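Long-range contacts in peptidase S8 and S53, subtilisin, kexin, sedolisin (Mycobacterium smegmatis, PDB 4KG7), which probably cleaves proteins as a subtilisin-like serine endopeptidase, the mycosin MycP3 associated with the ESX-3 type VII secretion system: residues 31-36 against 303-308; 47-52 against 288-293; 74-79 against 130-135; 210-215 against 251-256. One frame throughout, in Å; residues are numbered along the deposited sequence.

Contact 1 of 4, residues 31-36 against 303-308; sequences ECITTS and NALPSE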
loop_
_atom_site.group_PDB
_atom_site.type_symbol
_atom_site.label_atom_id
_atom_site.label_comp_id
_atom_site.label_asym_id
_atom_site.label_seq_id
_atom_site.Cartn_x
_atom_site.Cartn_y
_atom_site.Cartn_z
ATOM N N GLU A 31 -15.108 -7.213 -17.136
ATOM C CA GLU A 31 -14.115 -6.837 -18.132
ATOM C C GLU A 31 -12.937 -6.128 -17.469
ATOM O O GLU A 31 -13.125 -5.336 -16.566
ATOM C CB GLU A 31 -14.767 -5.898 -19.157
ATOM C CG GLU A 31 -13.892 -5.495 -20.329
ATOM C CD GLU A 31 -14.608 -4.586 -21.327
ATOM O OE1 GLU A 31 -15.801 -4.267 -21.125
ATOM O OE2 GLU A 31 -13.967 -4.185 -22.326
ATOM N N CYS A 32 -11.734 -6.387 -17.957
ATOM C CA CYS A 32 -10.575 -5.637 -17.486
ATOM C C CYS A 32 -10.702 -4.135 -17.773
ATOM O O CYS A 32 -11.368 -3.699 -18.709
ATOM C CB CYS A 32 -9.300 -6.134 -18.136
ATOM S SG CYS A 32 -8.865 -7.845 -17.759
ATOM N N ILE A 33 -9.998 -3.372 -16.954
ATOM C CA ILE A 33 -9.999 -1.912 -16.919
ATOM C C ILE A 33 -8.560 -1.454 -17.138
ATOM O O ILE A 33 -7.608 -2.102 -16.687
ATOM C CB ILE A 33 -10.473 -1.459 -15.496
ATOM C CG1 ILE A 33 -11.938 -1.847 -15.321
ATOM C CG2 ILE A 33 -10.299 0.027 -15.241
ATOM C CD1 ILE A 33 -12.769 -1.456 -16.491
ATOM N N THR A 34 -8.402 -0.332 -17.820
ATOM C CA THR A 34 -7.168 0.404 -17.855
ATOM C C THR A 34 -7.390 1.827 -17.369
ATOM O O THR A 34 -8.487 2.386 -17.546
ATOM C CB THR A 34 -6.550 0.438 -19.252
ATOM O OG1 THR A 34 -7.465 1.034 -20.187
ATOM C CG2 THR A 34 -6.208 -0.985 -19.715
ATOM N N THR A 35 -6.350 2.407 -16.776
ATOM C CA THR A 35 -6.369 3.818 -16.383
ATOM C C THR A 35 -6.144 4.729 -17.592
ATOM O O THR A 35 -5.471 4.345 -18.546
ATOM C CB THR A 35 -5.298 4.092 -15.312
ATOM O OG1 THR A 35 -4.021 3.602 -15.757
ATOM C CG2 THR A 35 -5.640 3.400 -14.040
ATOM N N SER A 36 -6.715 5.921 -17.542
ATOM C CA SER A 36 -6.810 6.808 -18.692
ATOM C C SER A 36 -6.430 8.230 -18.280
ATOM O O SER A 36 -6.246 8.525 -17.108
ATOM C CB SER A 36 -8.274 6.833 -19.257
ATOM O OG SER A 36 -8.724 5.525 -19.606
ATOM N N ASN A 303 -4.191 9.237 -15.131
ATOM C CA ASN A 303 -4.638 9.944 -13.940
ATOM C C ASN A 303 -6.131 9.811 -13.693
ATOM O O ASN A 303 -6.729 10.647 -13.042
ATOM C CB ASN A 303 -4.180 11.402 -13.976
ATOM C CG ASN A 303 -4.839 12.212 -15.079
ATOM O OD1 ASN A 303 -5.485 11.664 -15.944
ATOM N ND2 ASN A 303 -4.615 13.508 -15.075
ATOM N N ALA A 304 -6.742 8.760 -14.232
ATOM C CA ALA A 304 -8.186 8.572 -14.079
ATOM C C ALA A 304 -8.603 7.135 -14.259
ATOM O O ALA A 304 -7.917 6.360 -14.913
ATOM C CB ALA A 304 -8.964 9.445 -15.053
ATOM N N LEU A 305 -9.776 6.836 -13.709
ATOM C CA LEU A 305 -10.490 5.573 -13.886
ATOM C C LEU A 305 -11.945 5.832 -14.131
ATOM O O LEU A 305 -12.457 6.839 -13.693
ATOM C CB LEU A 305 -10.472 4.783 -12.597
ATOM C CG LEU A 305 -9.233 4.005 -12.346
ATOM C CD1 LEU A 305 -9.162 3.668 -10.859
ATOM C CD2 LEU A 305 -9.280 2.757 -13.202
ATOM N N PRO A 306 -12.643 4.863 -14.735
ATOM C CA PRO A 306 -14.076 4.976 -14.922
ATOM C C PRO A 306 -14.866 4.794 -13.623
ATOM O O PRO A 306 -14.522 3.941 -12.810
ATOM C CB PRO A 306 -14.395 3.865 -15.944
ATOM C CG PRO A 306 -13.219 2.964 -15.973
ATOM C CD PRO A 306 -12.075 3.608 -15.266
ATOM N N SER A 307 -15.870 5.636 -13.407
ATOM C CA SER A 307 -16.777 5.478 -12.273
ATOM C C SER A 307 -18.130 5.105 -12.854
ATOM O O SER A 307 -18.192 4.385 -13.861
ATOM C CB SER A 307 -16.839 6.759 -11.444
ATOM O OG SER A 307 -17.564 7.775 -12.116
ATOM N N GLU A 308 -19.198 5.614 -12.242
ATOM C CA GLU A 308 -20.553 5.343 -12.699
ATOM C C GLU A 308 -20.752 5.820 -14.126
ATOM O O GLU A 308 -20.282 6.903 -14.519
ATOM C CB GLU A 308 -21.599 6.008 -11.786
ATOM C CG GLU A 308 -21.435 5.702 -10.290
ATOM C CD GLU A 308 -21.521 4.215 -9.948
ATOM O OE1 GLU A 308 -21.971 3.414 -10.800
ATOM O OE2 GLU A 308 -21.153 3.842 -8.805
#

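Contact 2 of 4, residues 47-52 against 288-293; sequences SPNQLA and ENIVSV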
loop_
_atom_site.group_PDB
_atom_site.type_symbol
_atom_site.label_atom_id
_atom_site.label_comp_id
_atom_site.label_asym_id
_atom_site.label_seq_id
_atom_site.Cartn_x
_atom_site.Cartn_y
_atom_site.Cartn_z
ATOM N N SER A 47 3.523 16.826 -10.873
ATOM C CA SER A 47 2.382 16.849 -9.962
ATOM C C SER A 47 2.727 17.660 -8.711
ATOM O O SER A 47 3.819 17.534 -8.161
ATOM C CB SER A 47 1.989 15.431 -9.550
ATOM O OG SER A 47 1.074 15.430 -8.465
ATOM N N PRO A 48 1.772 18.452 -8.228
ATOM C CA PRO A 48 1.925 19.069 -6.898
ATOM C C PRO A 48 2.215 18.075 -5.771
ATOM O O PRO A 48 2.799 18.446 -4.732
ATOM C CB PRO A 48 0.566 19.725 -6.674
ATOM C CG PRO A 48 0.108 20.064 -8.059
ATOM C CD PRO A 48 0.561 18.928 -8.914
ATOM N N ASN A 49 1.804 16.828 -5.940
ATOM C CA ASN A 49 2.132 15.800 -4.965
ATOM C C ASN A 49 3.635 15.528 -4.891
ATOM O O ASN A 49 4.169 15.270 -3.803
ATOM C CB ASN A 49 1.378 14.507 -5.305
ATOM C CG ASN A 49 -0.126 14.680 -5.265
ATOM O OD1 ASN A 49 -0.634 15.334 -4.383
ATOM N ND2 ASN A 49 -0.830 14.013 -6.152
ATOM N N GLN A 50 4.319 15.560 -6.032
ATOM C CA GLN A 50 5.774 15.415 -6.026
ATOM C C GLN A 50 6.396 16.613 -5.292
ATOM O O GLN A 50 7.308 16.440 -4.469
ATOM C CB GLN A 50 6.351 15.284 -7.447
ATOM C CG GLN A 50 7.862 15.399 -7.373
ATOM C CD GLN A 50 8.607 15.192 -8.670
ATOM O OE1 GLN A 50 8.266 14.333 -9.470
ATOM N NE2 GLN A 50 9.678 15.961 -8.852
ATOM N N LEU A 51 5.899 17.818 -5.579
ATOM C CA LEU A 51 6.456 19.036 -4.992
ATOM C C LEU A 51 6.264 19.049 -3.469
ATOM O O LEU A 51 7.184 19.442 -2.704
ATOM C CB LEU A 51 5.861 20.284 -5.659
ATOM C CG LEU A 51 6.112 20.398 -7.174
ATOM C CD1 LEU A 51 5.307 21.552 -7.741
ATOM C CD2 LEU A 51 7.572 20.576 -7.518
ATOM N N ALA A 52 5.119 18.538 -3.020
ATOM C CA ALA A 52 4.857 18.391 -1.588
ATOM C C ALA A 52 5.919 17.529 -0.877
ATOM O O ALA A 52 6.247 17.750 0.294
ATOM C CB ALA A 52 3.487 17.776 -1.398
ATOM N N GLU A 288 -4.323 12.348 -3.410
ATOM C CA GLU A 288 -5.333 13.006 -4.258
ATOM C C GLU A 288 -4.757 13.396 -5.608
ATOM O O GLU A 288 -3.616 13.802 -5.712
ATOM C CB GLU A 288 -5.904 14.242 -3.565
ATOM C CG GLU A 288 -6.569 13.937 -2.249
ATOM C CD GLU A 288 -7.164 15.139 -1.576
ATOM O OE1 GLU A 288 -7.456 16.181 -2.247
ATOM O OE2 GLU A 288 -7.340 15.049 -0.334
ATOM N N ASN A 289 -5.588 13.334 -6.652
ATOM C CA ASN A 289 -5.186 13.767 -8.011
ATOM C C ASN A 289 -3.893 13.095 -8.457
ATOM O O ASN A 289 -2.986 13.732 -9.010
ATOM C CB ASN A 289 -5.041 15.277 -8.082
ATOM C CG ASN A 289 -6.304 15.999 -7.648
ATOM O OD1 ASN A 289 -7.356 15.790 -8.234
ATOM N ND2 ASN A 289 -6.221 16.758 -6.546
ATOM N N ILE A 290 -3.842 11.791 -8.253
ATOM C CA ILE A 290 -2.639 11.042 -8.521
ATOM C C ILE A 290 -2.415 10.898 -10.032
ATOM O O ILE A 290 -3.376 10.679 -10.784
ATOM C CB ILE A 290 -2.751 9.666 -7.823
ATOM C CG1 ILE A 290 -2.824 9.826 -6.284
ATOM C CG2 ILE A 290 -1.696 8.712 -8.336
ATOM C CD1 ILE A 290 -1.584 10.362 -5.648
ATOM N N VAL A 291 -1.157 11.035 -10.458
ATOM C CA VAL A 291 -0.706 10.737 -11.821
ATOM C C VAL A 291 0.351 9.652 -11.723
ATOM O O VAL A 291 1.294 9.761 -10.941
ATOM C CB VAL A 291 -0.073 11.969 -12.483
ATOM C CG1 VAL A 291 0.482 11.607 -13.848
ATOM C CG2 VAL A 291 -1.098 13.106 -12.556
ATOM N N SER A 292 0.171 8.589 -12.500
ATOM C CA SER A 292 1.148 7.522 -12.514
ATOM C C SER A 292 1.142 6.804 -13.861
ATOM O O SER A 292 0.772 7.373 -14.884
ATOM C CB SER A 292 0.864 6.592 -11.334
ATOM O OG SER A 292 1.893 5.636 -11.183
ATOM N N VAL A 293 1.614 5.581 -13.876
ATOM C CA VAL A 293 1.780 4.823 -15.109
ATOM C C VAL A 293 0.519 4.011 -15.414
ATOM O O VAL A 293 -0.140 3.473 -14.514
ATOM C CB VAL A 293 3.013 3.900 -14.940
ATOM C CG1 VAL A 293 3.204 2.981 -16.116
ATOM C CG2 VAL A 293 4.278 4.725 -14.632
HETATM O O HOH W 1 -1.465 15.817 -9.202
HETATM O O HOH W 2 -2.739 14.723 -2.586
HETATM O O HOH W 3 0.588 12.173 -8.055
#

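Contact 3 of 4, residues 74-79 against 130-135; sequences TGVQPG and LISIRQ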
loop_
_atom_site.group_PDB
_atom_site.type_symbol
_atom_site.label_atom_id
_atom_site.label_comp_id
_atom_site.label_asym_id
_atom_site.label_seq_id
_atom_site.Cartn_x
_atom_site.Cartn_y
_atom_site.Cartn_z
ATOM N N THR A 74 -2.914 -5.808 -7.552
ATOM C CA THR A 74 -3.700 -6.377 -8.641
ATOM C C THR A 74 -2.836 -6.790 -9.862
ATOM O O THR A 74 -3.370 -6.985 -10.959
ATOM C CB THR A 74 -4.773 -5.389 -9.149
ATOM O OG1 THR A 74 -4.149 -4.285 -9.823
ATOM C CG2 THR A 74 -5.695 -4.872 -8.023
ATOM N N GLY A 75 -1.518 -6.951 -9.673
ATOM C CA GLY A 75 -0.617 -7.164 -10.799
ATOM C C GLY A 75 -0.056 -5.843 -11.282
ATOM O O GLY A 75 -0.624 -4.758 -11.005
ATOM N N VAL A 76 1.042 -5.934 -12.028
ATOM C CA VAL A 76 1.725 -4.766 -12.558
ATOM C C VAL A 76 2.003 -5.023 -14.017
ATOM O O VAL A 76 2.658 -6.006 -14.364
ATOM C CB VAL A 76 3.055 -4.479 -11.831
ATOM C CG1 VAL A 76 3.810 -3.306 -12.466
ATOM C CG2 VAL A 76 2.824 -4.194 -10.366
ATOM N N GLN A 77 1.525 -4.140 -14.874
ATOM C CA GLN A 77 1.750 -4.268 -16.313
ATOM C C GLN A 77 3.062 -3.629 -16.731
ATOM O O GLN A 77 3.203 -2.418 -16.675
ATOM C CB GLN A 77 0.591 -3.602 -17.054
ATOM C CG GLN A 77 0.357 -4.067 -18.470
ATOM C CD GLN A 77 -0.146 -5.516 -18.540
ATOM O OE1 GLN A 77 -1.118 -5.921 -17.870
ATOM N NE2 GLN A 77 0.524 -6.299 -19.330
ATOM N N PRO A 78 4.048 -4.447 -17.177
ATOM C CA PRO A 78 5.292 -3.828 -17.603
ATOM C C PRO A 78 5.118 -2.938 -18.817
ATOM O O PRO A 78 4.248 -3.138 -19.629
ATOM C CB PRO A 78 6.204 -5.030 -17.938
ATOM C CG PRO A 78 5.534 -6.227 -17.320
ATOM C CD PRO A 78 4.073 -5.914 -17.341
ATOM N N GLY A 79 5.958 -1.919 -18.903
ATOM C CA GLY A 79 5.974 -1.083 -20.077
ATOM C C GLY A 79 7.191 -0.199 -20.050
ATOM O O GLY A 79 8.058 -0.384 -19.227
ATOM N N LEU A 130 11.261 -3.752 -8.604
ATOM C CA LEU A 130 9.980 -4.140 -8.093
ATOM C C LEU A 130 9.758 -5.622 -8.321
ATOM O O LEU A 130 10.224 -6.172 -9.312
ATOM C CB LEU A 130 8.874 -3.397 -8.853
ATOM C CG LEU A 130 8.916 -1.886 -8.692
ATOM C CD1 LEU A 130 7.930 -1.249 -9.661
ATOM C CD2 LEU A 130 8.630 -1.500 -7.264
ATOM N N ILE A 131 9.065 -6.254 -7.387
ATOM C CA ILE A 131 8.491 -7.600 -7.591
ATOM C C ILE A 131 6.980 -7.445 -7.523
ATOM O O ILE A 131 6.446 -6.901 -6.526
ATOM C CB ILE A 131 8.933 -8.590 -6.502
ATOM C CG1 ILE A 131 10.441 -8.775 -6.517
ATOM C CG2 ILE A 131 8.249 -9.936 -6.707
ATOM C CD1 ILE A 131 10.959 -9.402 -5.245
ATOM N N SER A 132 6.283 -7.900 -8.565
ATOM C CA SER A 132 4.819 -7.856 -8.584
ATOM C C SER A 132 4.199 -9.203 -8.227
ATOM O O SER A 132 4.426 -10.189 -8.910
ATOM C CB SER A 132 4.313 -7.502 -9.964
ATOM O OG SER A 132 2.911 -7.517 -9.947
ATOM N N ILE A 133 3.397 -9.208 -7.167
ATOM C CA ILE A 133 2.634 -10.389 -6.739
ATOM C C ILE A 133 1.165 -10.004 -6.858
ATOM O O ILE A 133 0.692 -9.087 -6.162
ATOM C CB ILE A 133 2.942 -10.769 -5.274
ATOM C CG1 ILE A 133 4.420 -11.139 -5.127
ATOM C CG2 ILE A 133 2.076 -11.933 -4.818
ATOM C CD1 ILE A 133 4.850 -11.277 -3.677
ATOM N N ARG A 134 0.434 -10.650 -7.748
ATOM C CA ARG A 134 -0.981 -10.350 -7.849
ATOM C C ARG A 134 -1.714 -11.133 -6.766
ATOM O O ARG A 134 -1.888 -12.333 -6.847
ATOM C CB ARG A 134 -1.614 -10.651 -9.229
ATOM C CG ARG A 134 -3.111 -10.316 -9.214
ATOM C CD ARG A 134 -3.757 -10.210 -10.572
ATOM N NE ARG A 134 -3.865 -11.491 -11.250
ATOM C CZ ARG A 134 -4.492 -11.661 -12.402
ATOM N NH1 ARG A 134 -5.129 -10.648 -12.973
ATOM N NH2 ARG A 134 -4.516 -12.866 -12.967
ATOM N N GLN A 135 -2.147 -10.419 -5.743
ATOM C CA GLN A 135 -2.815 -11.016 -4.592
ATOM C C GLN A 135 -4.316 -10.903 -4.645
ATOM O O GLN A 135 -5.018 -11.692 -3.991
ATOM C CB GLN A 135 -2.235 -10.407 -3.293
ATOM C CG GLN A 135 -2.832 -10.919 -1.994
ATOM C CD GLN A 135 -4.041 -10.118 -1.525
ATOM O OE1 GLN A 135 -4.222 -8.943 -1.896
ATOM N NE2 GLN A 135 -4.905 -10.748 -0.734
HETATM O O HOH W 4 -5.658 -7.779 -12.103
HETATM O O HOH W 5 0.949 -6.540 -8.054
#

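Contact 4 of 4, residues 210-215 against 251-256; sequences IVAAAG and IPSWWQ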
loop_
_atom_site.group_PDB
_atom_site.type_symbol
_atom_site.label_atom_id
_atom_site.label_comp_id
_atom_site.label_asym_id
_atom_site.label_seq_id
_atom_site.Cartn_x
_atom_site.Cartn_y
_atom_site.Cartn_z
ATOM N N ILE A 210 7.146 -3.115 6.055
ATOM C CA ILE A 210 5.853 -3.411 5.467
ATOM C C ILE A 210 4.999 -2.154 5.593
ATOM O O ILE A 210 4.829 -1.609 6.676
ATOM C CB ILE A 210 5.137 -4.580 6.167
ATOM C CG1 ILE A 210 6.019 -5.853 6.234
ATOM C CG2 ILE A 210 3.799 -4.887 5.496
ATOM C CD1 ILE A 210 5.436 -6.914 7.142
ATOM N N VAL A 211 4.506 -1.710 4.469
ATOM C CA VAL A 211 3.724 -0.483 4.352
ATOM C C VAL A 211 2.354 -0.840 3.814
ATOM O O VAL A 211 2.248 -1.515 2.792
ATOM C CB VAL A 211 4.418 0.522 3.372
ATOM C CG1 VAL A 211 3.649 1.820 3.244
ATOM C CG2 VAL A 211 5.836 0.806 3.815
ATOM N N ALA A 212 1.308 -0.343 4.484
ATOM C CA ALA A 212 -0.081 -0.648 4.117
ATOM C C ALA A 212 -0.926 0.612 4.050
ATOM O O ALA A 212 -0.802 1.501 4.892
ATOM C CB ALA A 212 -0.688 -1.633 5.128
ATOM N N ALA A 213 -1.818 0.698 3.075
ATOM C CA ALA A 213 -2.790 1.766 3.031
ATOM C C ALA A 213 -3.745 1.693 4.216
ATOM O O ALA A 213 -4.198 0.612 4.572
ATOM C CB ALA A 213 -3.589 1.658 1.734
ATOM N N ALA A 214 -4.094 2.838 4.826
ATOM C CA ALA A 214 -4.972 2.827 6.013
ATOM C C ALA A 214 -6.420 2.504 5.678
ATOM O O ALA A 214 -7.152 2.026 6.533
ATOM C CB ALA A 214 -4.908 4.172 6.708
ATOM N N GLY A 215 -6.816 2.770 4.433
ATOM C CA GLY A 215 -8.223 2.630 4.032
ATOM C C GLY A 215 -8.911 3.946 3.775
ATOM O O GLY A 215 -8.465 5.001 4.237
ATOM N N ILE A 251 -7.382 -3.983 7.610
ATOM C CA ILE A 251 -6.471 -5.125 7.506
ATOM C C ILE A 251 -5.580 -4.930 6.273
ATOM O O ILE A 251 -6.076 -4.713 5.160
ATOM C CB ILE A 251 -7.279 -6.436 7.392
ATOM C CG1 ILE A 251 -8.279 -6.597 8.556
ATOM C CG2 ILE A 251 -6.367 -7.634 7.352
ATOM C CD1 ILE A 251 -9.482 -7.439 8.213
ATOM N N PRO A 252 -4.247 -5.090 6.421
ATOM C CA PRO A 252 -3.491 -5.488 7.603
ATOM C C PRO A 252 -3.000 -4.356 8.525
ATOM O O PRO A 252 -2.218 -4.610 9.445
ATOM C CB PRO A 252 -2.303 -6.210 6.966
ATOM C CG PRO A 252 -1.998 -5.355 5.779
ATOM C CD PRO A 252 -3.359 -4.970 5.245
ATOM N N SER A 253 -3.461 -3.127 8.308
ATOM C CA SER A 253 -3.014 -1.982 9.129
ATOM C C SER A 253 -3.073 -2.201 10.621
ATOM O O SER A 253 -2.214 -1.707 11.354
ATOM C CB SER A 253 -3.812 -0.713 8.802
ATOM O OG SER A 253 -3.363 -0.119 7.606
ATOM N N TRP A 254 -4.091 -2.900 11.107
ATOM C CA TRP A 254 -4.218 -3.025 12.559
ATOM C C TRP A 254 -3.135 -3.884 13.189
ATOM O O TRP A 254 -2.967 -3.853 14.392
ATOM C CB TRP A 254 -5.615 -3.441 12.959
ATOM C CG TRP A 254 -5.905 -4.883 12.832
ATOM C CD1 TRP A 254 -5.567 -5.723 11.814
ATOM C CD2 TRP A 254 -6.633 -5.651 13.775
ATOM N NE1 TRP A 254 -6.046 -6.989 12.077
ATOM C CE2 TRP A 254 -6.712 -6.968 13.271
ATOM C CE3 TRP A 254 -7.245 -5.355 14.997
ATOM C CZ2 TRP A 254 -7.374 -7.992 13.953
ATOM C CZ3 TRP A 254 -7.899 -6.372 15.689
ATOM C CH2 TRP A 254 -7.958 -7.682 15.160
ATOM N N TRP A 255 -2.350 -4.582 12.362
ATOM C CA TRP A 255 -1.255 -5.422 12.855
ATOM C C TRP A 255 -0.014 -4.609 13.213
ATOM O O TRP A 255 1.084 -4.872 12.739
ATOM C CB TRP A 255 -0.943 -6.571 11.858
ATOM C CG TRP A 255 -1.805 -7.754 12.082
ATOM C CD1 TRP A 255 -2.860 -8.194 11.319
ATOM C CD2 TRP A 255 -1.707 -8.649 13.177
ATOM N NE1 TRP A 255 -3.396 -9.333 11.876
ATOM C CE2 TRP A 255 -2.706 -9.634 13.020
ATOM C CE3 TRP A 255 -0.837 -8.738 14.263
ATOM C CZ2 TRP A 255 -2.880 -10.660 13.943
ATOM C CZ3 TRP A 255 -1.002 -9.765 15.174
ATOM C CH2 TRP A 255 -2.010 -10.709 15.009
ATOM N N GLN A 256 -0.171 -3.687 14.156
ATOM C CA GLN A 256 0.940 -3.017 14.778
ATOM C C GLN A 256 1.682 -4.046 15.650
ATOM O O GLN A 256 1.054 -4.920 16.272
ATOM C CB GLN A 256 0.401 -1.838 15.605
ATOM C CG GLN A 256 -0.342 -0.832 14.749
ATOM C CD GLN A 256 0.521 -0.301 13.644
ATOM O OE1 GLN A 256 1.567 0.265 13.919
ATOM N NE2 GLN A 256 0.164 -0.594 12.404
HETATM O O HOH W 6 -5.020 -1.920 6.239
#

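Contact 1 of 4, residues 31-36 against 303-308
S36 in the N-terminal arm forms a single antiparallel hydrogen-bonded bridge with A304, and N303 also faces S36; the touching parts, CA 33 to 36 and CA 303 to 306, run 135° apart. S36 N donates to A304 O at 2.9 Å and N303 N donates back to S36 O at 2.9 Å. Both bonds are nearly straight at the hydrogen, yet each donor stands about 30° or more from its carbonyl plane. With two residues opposite S36, the geometry is that of a classic beta bulge, set in the broken strand 301-306. One residue earlier, T35 CA approaches A304 O at 3.3 Å, a CA-H...O contact with a bent angle of 122°.

L305 CD2 touches two methyls: I33 CG2 at 3.6 Å and T35 CG2 at 3.8 Å. The I33 and L305 side chains cross at about a right angle, and the same I33 methyl reaches P306 CD at 4.0 Å. T35 turns its methyl to L305 because CG2 lies anti to its carbonyl carbon, while OG1 bonds to S302 OG. N303 OD1 accepts from L38 N.

Together with the C32-C101 disulfide, these bonds tie the arm to the subtilase body on both sides of I33. The contact therefore combines directional backbone bonds at S36 with less directional methyl packing at L305, whose side chain lies about 6 Å from that of H104, a predicted charge-relay residue.

Contact 2 of 4, residues 47-52 against 288-293
N49 carries the direct bond between these segments, and its side chain runs from the first turn of helix 48-53 to the loop before strand 292-293. Its CB bond already heads for that loop, and CG continues on the side away from the carbonyl carbon (chi1 -61°), coming 3.6 Å from E288 O. At the tip the amide divides its work. ND2 donates to E288 O at 2.8 Å with an angle of 166° at the hydrogen; the acceptor sits only 12° out of the amide plane and the approach is almost collinear with the carbonyl bond. A second ND2 bond goes to a water that also accepts from V291 N, and the CD1 methyl of I290 lies 3.8 Å from ND2. A water 2.8 Å from OD1 probably donates to it, though it has other acceptors in reach, and accepts from E288 N.

The helix start is a capped one: S47 is the N-cap, its OG accepting from N49 N at 3.0 Å. A water 2.7 Å from S47 OG joins this cap to the loop by donating to N289 O at 2.6 Å. Behind N49 and I290, Y324 of helix 318-335 touches both side chains, while the backbone of I290 bonds to L315.

Contact 3 of 4, residues 74-79 against 130-135
G75 runs close beside R134, their CA atoms 4.4 Å apart, as the loop leaving strand 68-73 passes strand 129-134. The two strands are neighbours in the parallel sheet of the subtilisin fold, and the loop follows D73, the predicted charge-relay aspartate. At phi 93° and psi 162°, G75 has a backbone that would force a CB against the preceding carbonyl oxygen, and R134 CD is close to the same place; both facts suit glycine.

The side chain of S132 points its CB bond at the loop, and its hydroxyl extends anti to the backbone N. OG comes 3.4 Å from the CG2 methyl of V76. It also lies 3.2 Å from V76 N, but at too poor an angle for a hydrogen bond. Its polar needs are met differently: G97 O is a hydrogen-bond partner, and a water donates to OG at 2.9 Å. That water also accepts a weak bond from G75 N and gives another weak one to I133 O, bridging loop and strand.

R134 lays its aliphatic part along the peptide between T74 and G75, CB lying 3.7 Å from G75 N. The chain turns at the CG-CD bond (chi3 70°), which swings NE off the line of CB, CG and CD, and the guanidinium makes salt bridges through NH2 with D90 and E93. T74 OG1 hydrogen-bonds to D100 OD1 and G105 N. On the R134 side, a water in the guanidinium plane accepts from NH1 at 3.0 Å and donates to T74 O at 2.7 Å.

Contact 4 of 4, residues 210-215 against 251-256
A type I beta turn, P252 to W255, approaches the C-terminal end of strand 209-213 and puts S253 beside A212 and A213 at the strand's end and A214 just after it. A212 and S253 have their CA atoms 6.0 Å apart, and both residues direct their CB bonds toward each other's segment. The A212 methyl meets two neighbours in the turn, P252 CG at 4.0 Å and S253 OG at 3.9 Å. P252 follows a cis peptide bond, and its ring reaches A212 with the CG corner.

S253 OG lies anti to its own carbonyl carbon (chi1 -78°), which carries it toward the end of the strand, 3.7 Å from A214 CA. One water connects the two backbones there: it accepts from S253 N at 2.9 Å, donates to A213 O at 3.1 Å and also bonds to S253 OG. The hydroxyl has a further partner in S261 OG, on strand 259-265.

That strand neighbours 209-213 in the parallel sheet of the subtilisin fold, so the turn leads into it and packs over the end of 209-213. A213 lies near the predicted charge-relay serine, their side chains about 5 Å apart, while G215 N bonds to T318 OG1, immediately before S319. Within the turn, W255 N donates to P252 O, and Q256 NE2 donates to S253 O at 2.8 Å, with the acceptor 5° from the amide plane.

How the contacts relate
Contacts 1 and 2 are neighbours: their centres are 18 Å apart, N303 CB touches I290 O and V291 CG2, and strands 301-306 and 292-293 adjoin in the small antiparallel sheet. Contacts 3 and 4, about 20 Å apart between centres, belong instead to the parallel sheet, through strands 129-134 and 209-213. Along the chain, contact 2 is nested inside the loop closed by contact 1, and both enclose contacts 3 and 4, which follow one another in series. The N-terminal region is thus joined to the late part of the subtilase domain, while all four contacts have side chains within about 7 Å of a predicted charge-relay residue.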